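Ketol-acid reductoisomerase (NAD(+)) (uncultured archaeon GZfos26G2, PDB 4XDY) catalyses the magnesium-dependent alkyl migration and NADH-dependent reduction of (S)-2-acetolactate to (R)-2,3-dihydroxy-isovalerate in the biosynthesis of branched-chain amino acids. Local coordinates at residues L35-I40 with K143-G148; A228-V233 with A323-L328. One frame throughout, in Å; residues are numbered along the deposited sequence.

Contact 1 of 2, residues L35-I40 with K143-G148; sequences LKDSGI and KAYLEG
Tyr-145 reaches from the last turn of one helix to Ser-38 at the end of another, and its phenol hydroxyl gives a hydrogen bond of 2.7 Å from OH to OG of Ser-38. The serine oxygen sits at the edge of the ring, in its plane. The tyrosine takes its long reach from a first torsion that sets CG anti to the backbone N (chi1 176°), which carries the ring off its own helix toward residues 35-40; the nearest CA atoms of the two segments, those of Asp-37 and Leu-146, are still 9.5 Å apart. Ser-38 OG is also bonded to the backbone O of Ala-175, so one small hydroxyl links three pieces of chain.

Asp-37 meets the same tyrosine through its CB, which comes to 3.2 Å from Tyr-145 OH; its carboxylate plane is turned 45° from the ring, with OD2 3.8 Å from Tyr-145 CE1. That carboxylate has its strong partner in Arg-142, one turn before Leu-146, and the salt bridge to it is a second polar tie between the two helices. CD2 of Leu-146 adds a looser touch, 4.1 Å from Asp-37 OD2, the two side chains crossing at about a right angle.

Both helices finish here in the same way. Gly-39 and Gly-148 each take a positive phi and close a Schellman motif, and the contacting side chains on each side come from within the three residues before that glycine. The ring of Tyr-145 also stacks on His-177, in the loop that follows helix 165-175. The contact thus joins the C-terminal ends of helices 26-37 and 138-146 of the Rossmann domain, with strand 41-50 starting directly after Ile-40.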
loop_
_atom_site.group_PDB
_atom_site.type_symbol
_atom_site.label_atom_id
_atom_site.label_comp_id
_atom_site.label_asym_id
_atom_site.label_seq_id
_atom_site.Cartn_x
_atom_site.Cartn_y
_atom_site.Cartn_z
ATOM N N LEU A 35 4.156 -25.642 -0.140
ATOM C CA LEU A 35 3.931 -26.966 -0.655
ATOM C C LEU A 35 4.310 -28.029 0.421
ATOM O O LEU A 35 3.528 -28.943 0.708
ATOM C CB LEU A 35 4.712 -27.228 -1.902
ATOM C CG LEU A 35 4.168 -26.558 -3.195
ATOM C CD1 LEU A 35 5.255 -26.611 -4.295
ATOM C CD2 LEU A 35 2.903 -27.198 -3.711
ATOM N N LYS A 36 5.480 -27.850 1.001
ATOM C CA LYS A 36 5.925 -28.797 2.060
ATOM C C LYS A 36 4.968 -28.803 3.283
ATOM O O LYS A 36 4.550 -29.856 3.754
ATOM C CB LYS A 36 7.369 -28.544 2.429
ATOM C CG LYS A 36 7.804 -29.535 3.548
ATOM C CD LYS A 36 9.298 -29.580 3.822
ATOM C CE LYS A 36 9.852 -28.385 4.597
ATOM N NZ LYS A 36 9.452 -28.186 6.030
ATOM N N ASP A 37 4.512 -27.636 3.704
ATOM C CA ASP A 37 3.575 -27.474 4.788
ATOM C C ASP A 37 2.221 -28.109 4.506
ATOM O O ASP A 37 1.574 -28.508 5.441
ATOM C CB ASP A 37 3.326 -25.985 5.161
ATOM C CG ASP A 37 4.476 -25.328 5.924
ATOM O OD1 ASP A 37 5.498 -25.983 6.181
ATOM O OD2 ASP A 37 4.360 -24.098 6.210
ATOM N N SER A 38 1.807 -28.215 3.229
ATOM C CA SER A 38 0.586 -28.844 2.795
ATOM C C SER A 38 0.783 -30.333 2.540
ATOM O O SER A 38 -0.136 -30.969 2.106
ATOM C CB SER A 38 0.092 -28.142 1.509
ATOM O OG SER A 38 -0.420 -26.887 1.914
ATOM N N GLY A 39 1.962 -30.877 2.816
ATOM C CA GLY A 39 2.156 -32.301 2.733
ATOM C C GLY A 39 2.628 -32.744 1.407
ATOM O O GLY A 39 2.659 -33.929 1.164
ATOM N N ILE A 40 3.082 -31.840 0.520
ATOM C CA ILE A 40 3.571 -32.282 -0.803
ATOM C C ILE A 40 5.048 -32.572 -0.725
ATOM O O ILE A 40 5.762 -31.901 -0.007
ATOM C CB ILE A 40 3.262 -31.211 -1.929
ATOM C CG1 ILE A 40 1.769 -30.775 -1.882
ATOM C CG2 ILE A 40 3.774 -31.654 -3.305
ATOM C CD1 ILE A 40 0.716 -31.877 -1.708
ATOM N N LYS A 143 3.551 -15.237 3.994
ATOM C CA LYS A 143 2.823 -14.689 5.094
ATOM C C LYS A 143 1.364 -14.941 4.996
ATOM O O LYS A 143 0.721 -15.333 6.018
ATOM C CB LYS A 143 3.050 -13.197 5.223
ATOM C CG LYS A 143 4.370 -12.812 5.865
ATOM C CD LYS A 143 4.446 -11.289 6.038
ATOM C CE LYS A 143 3.509 -10.823 7.153
ATOM N NZ LYS A 143 2.102 -10.573 6.759
ATOM N N ALA A 144 0.796 -14.707 3.802
ATOM C CA ALA A 144 -0.622 -14.984 3.618
ATOM C C ALA A 144 -0.948 -16.451 3.939
ATOM O O ALA A 144 -1.990 -16.749 4.596
ATOM C CB ALA A 144 -1.082 -14.624 2.175
ATOM N N TYR A 145 -0.094 -17.365 3.481
ATOM C CA TYR A 145 -0.333 -18.778 3.698
ATOM C C TYR A 145 -0.288 -19.086 5.218
ATOM O O TYR A 145 -1.192 -19.733 5.756
ATOM C CB TYR A 145 0.734 -19.583 2.969
ATOM C CG TYR A 145 0.671 -21.065 3.181
ATOM C CD1 TYR A 145 1.150 -21.634 4.357
ATOM C CD2 TYR A 145 0.116 -21.892 2.258
ATOM C CE1 TYR A 145 1.062 -23.023 4.586
ATOM C CE2 TYR A 145 0.026 -23.261 2.463
ATOM C CZ TYR A 145 0.546 -23.818 3.643
ATOM O OH TYR A 145 0.483 -25.201 3.828
ATOM N N LEU A 146 0.691 -18.507 5.890
ATOM C CA LEU A 146 0.875 -18.753 7.344
ATOM C C LEU A 146 -0.264 -18.124 8.120
ATOM O O LEU A 146 -0.619 -18.617 9.179
ATOM C CB LEU A 146 2.193 -18.195 7.809
ATOM C CG LEU A 146 3.391 -19.066 7.318
ATOM C CD1 LEU A 146 4.676 -18.386 7.759
ATOM C CD2 LEU A 146 3.305 -20.529 7.809
ATOM N N GLU A 147 -0.861 -17.054 7.584
ATOM C CA GLU A 147 -2.017 -16.435 8.201
ATOM C C GLU A 147 -3.363 -17.098 7.959
ATOM O O GLU A 147 -4.358 -16.570 8.438
ATOM C CB GLU A 147 -2.101 -14.958 7.798
ATOM C CG GLU A 147 -1.085 -14.102 8.560
ATOM C CD GLU A 147 -0.838 -12.752 7.913
ATOM O OE1 GLU A 147 -1.536 -12.436 6.921
ATOM O OE2 GLU A 147 0.061 -12.026 8.368
ATOM N N GLY A 148 -3.426 -18.207 7.225
ATOM C CA GLY A 148 -4.706 -18.892 6.966
ATOM C C GLY A 148 -5.428 -18.410 5.717
ATOM O O GLY A 148 -6.550 -18.796 5.426
#

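Contact 2 of 2, residues A228-V233 with A323-L328; sequences AYFECV and AEIRKL
The CB of Ile-325 is directed toward residues 228-233 of helix 225-254, and its two branches are divided between neighbouring aromatics. Its CD1 lies 3.6 Å from CD1 of Tyr-229, the two side chains sliding past each other in opposite directions, while its CG2 comes to 3.5 Å from CE1 of Phe-230. CD1 also lies over one face of the phenylalanine ring, so that a single isoleucine meets two successive aromatic residues.

The helical segments 228-233 and 323-327 cross almost perpendicularly, at -89°, with their axes 11.3 Å apart, so that large side chains bridge the space between them. This is packing within the all-helical, knotted C-terminal domain of the reductoisomerase family, where helix 225-254 also carries Glu-231, a predicted magnesium ligand that takes no part here. The second subunit packs close by, its Pro-152 against Phe-230 and its Gly-246 against Arg-326.

Arg-326 follows, its chain bent at chi3 (-61°) to bring the guanidinium back to the tyrosine. NH1 gives Tyr-229 OH a hydrogen bond of 3.0 Å, fairly straight at 160°, with the hydroxyl oxygen in the guanidinium plane, and CD of Arg-326 lies 3.6 Å from that same OH. With an alanine here instead of Tyr-229, Arg-326 NH1 would probably lose this acceptor and Ile-325 CD1 the ring it packs on.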
loop_
_atom_site.group_PDB
_atom_site.type_symbol
_atom_site.label_atom_id
_atom_site.label_comp_id
_atom_site.label_asym_id
_atom_site.label_seq_id
_atom_site.Cartn_x
_atom_site.Cartn_y
_atom_site.Cartn_z
ATOM N N ALA A 228 8.178 14.708 4.430
ATOM C CA ALA A 228 7.903 14.148 3.139
ATOM C C ALA A 228 7.870 12.674 3.157
ATOM O O ALA A 228 7.006 12.048 2.563
ATOM C CB ALA A 228 8.878 14.669 2.108
ATOM N N TYR A 229 8.760 12.037 3.926
ATOM C CA TYR A 229 8.660 10.576 4.118
ATOM C C TYR A 229 7.416 10.035 4.778
ATOM O O TYR A 229 6.824 9.089 4.293
ATOM C CB TYR A 229 9.953 10.014 4.848
ATOM C CG TYR A 229 9.863 8.515 4.983
ATOM C CD1 TYR A 229 9.391 7.903 6.109
ATOM C CD2 TYR A 229 10.414 7.705 4.033
ATOM C CE1 TYR A 229 9.238 6.525 6.194
ATOM C CE2 TYR A 229 10.314 6.357 4.104
ATOM C CZ TYR A 229 9.752 5.765 5.153
ATOM O OH TYR A 229 9.679 4.401 5.168
ATOM N N PHE A 230 6.997 10.631 5.898
ATOM C CA PHE A 230 5.863 10.160 6.602
ATOM C C PHE A 230 4.605 10.372 5.714
ATOM O O PHE A 230 3.713 9.543 5.669
ATOM C CB PHE A 230 5.676 10.924 7.863
ATOM C CG PHE A 230 6.659 10.532 9.003
ATOM C CD1 PHE A 230 7.030 9.195 9.190
ATOM C CD2 PHE A 230 7.132 11.459 9.852
ATOM C CE1 PHE A 230 7.874 8.802 10.258
ATOM C CE2 PHE A 230 8.006 11.116 10.892
ATOM C CZ PHE A 230 8.342 9.796 11.074
ATOM N N GLU A 231 4.545 11.509 5.055
ATOM C CA GLU A 231 3.379 11.842 4.204
ATOM C C GLU A 231 3.312 10.962 2.970
ATOM O O GLU A 231 2.226 10.552 2.603
ATOM C CB GLU A 231 3.427 13.291 3.765
ATOM C CG GLU A 231 2.246 13.757 2.953
ATOM C CD GLU A 231 0.974 13.860 3.735
ATOM O OE1 GLU A 231 0.981 14.189 4.929
ATOM O OE2 GLU A 231 -0.110 13.574 3.178
ATOM N N CYS A 232 4.408 10.797 2.218
ATOM C CA CYS A 232 4.361 10.193 0.891
ATOM C C CYS A 232 4.646 8.696 0.881
ATOM O O CYS A 232 4.311 8.036 -0.068
ATOM C CB CYS A 232 5.336 10.890 -0.053
ATOM S SG CYS A 232 5.032 12.626 -0.392
ATOM N N VAL A 233 5.334 8.192 1.904
ATOM C CA VAL A 233 5.723 6.774 1.936
ATOM C C VAL A 233 5.146 6.021 3.111
ATOM O O VAL A 233 4.394 5.060 2.884
ATOM C CB VAL A 233 7.280 6.628 1.932
ATOM C CG1 VAL A 233 7.667 5.153 1.867
ATOM C CG2 VAL A 233 7.887 7.412 0.768
ATOM N N ALA A 323 15.471 5.043 5.759
ATOM C CA ALA A 323 16.202 4.018 6.555
ATOM C C ALA A 323 16.455 4.515 7.990
ATOM O O ALA A 323 16.297 3.759 8.928
ATOM C CB ALA A 323 17.494 3.553 5.876
ATOM N N GLU A 324 16.811 5.768 8.121
ATOM C CA GLU A 324 17.131 6.403 9.424
ATOM C C GLU A 324 15.859 6.434 10.257
ATOM O O GLU A 324 15.828 6.045 11.431
ATOM C CB GLU A 324 17.625 7.864 9.214
ATOM C CG GLU A 324 18.941 8.066 8.465
ATOM C CD GLU A 324 19.396 9.549 8.256
ATOM O OE1 GLU A 324 18.586 10.533 8.015
ATOM O OE2 GLU A 324 20.648 9.714 8.308
ATOM N N ILE A 325 14.731 6.827 9.597
ATOM C CA ILE A 325 13.428 6.840 10.309
ATOM C C ILE A 325 12.980 5.487 10.816
ATOM O O ILE A 325 12.546 5.327 11.977
ATOM C CB ILE A 325 12.332 7.492 9.402
ATOM C CG1 ILE A 325 12.599 8.971 9.186
ATOM C CG2 ILE A 325 10.933 7.233 9.923
ATOM C CD1 ILE A 325 11.699 9.685 8.198
ATOM N N ARG A 326 13.084 4.493 9.955
ATOM C CA ARG A 326 12.541 3.182 10.232
ATOM C C ARG A 326 13.409 2.488 11.359
ATOM O O ARG A 326 12.858 1.828 12.231
ATOM C CB ARG A 326 12.491 2.300 9.054
ATOM C CG ARG A 326 11.427 2.681 8.010
ATOM C CD ARG A 326 11.285 1.656 6.917
ATOM N NE ARG A 326 12.509 1.448 6.129
ATOM C CZ ARG A 326 12.974 2.163 5.122
ATOM N NH1 ARG A 326 12.283 3.132 4.515
ATOM N NH2 ARG A 326 14.154 1.824 4.619
ATOM N N LYS A 327 14.699 2.788 11.343
ATOM C CA LYS A 327 15.631 2.279 12.408
ATOM C C LYS A 327 15.240 2.782 13.797
ATOM O O LYS A 327 15.484 2.129 14.803
ATOM C CB LYS A 327 17.060 2.727 12.052
ATOM C CG LYS A 327 18.113 2.151 12.965
ATOM C CD LYS A 327 19.437 2.812 12.630
ATOM C CE LYS A 327 20.631 2.184 13.380
ATOM N NZ LYS A 327 21.793 2.082 12.430
ATOM N N LEU A 328 14.671 3.964 13.856
ATOM C CA LEU A 328 14.239 4.610 15.107
ATOM C C LEU A 328 12.845 4.277 15.553
ATOM O O LEU A 328 12.417 4.706 16.635
ATOM C CB LEU A 328 14.414 6.113 14.964
ATOM C CG LEU A 328 15.841 6.612 14.737
ATOM C CD1 LEU A 328 15.882 8.074 14.292
ATOM C CD2 LEU A 328 16.675 6.474 16.040
#

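Overall arrangement
From the N terminus the chain first builds the Rossmann domain, and contact 1 closes a loop of 102 residues there, bringing the end of helix 138-146 back to that of helix 26-37 after the strands up to 128-134 of the mixed sheet. Only later, in the C-terminal domain, does contact 2 open; it closes 89 mostly helical residues by setting the final helix, 317-327, across the early part of helix 225-254. The two loops therefore follow one another in series and neither nest nor cross. Their centres are 32 Å apart and they do not touch, each tying together parts of its own domain.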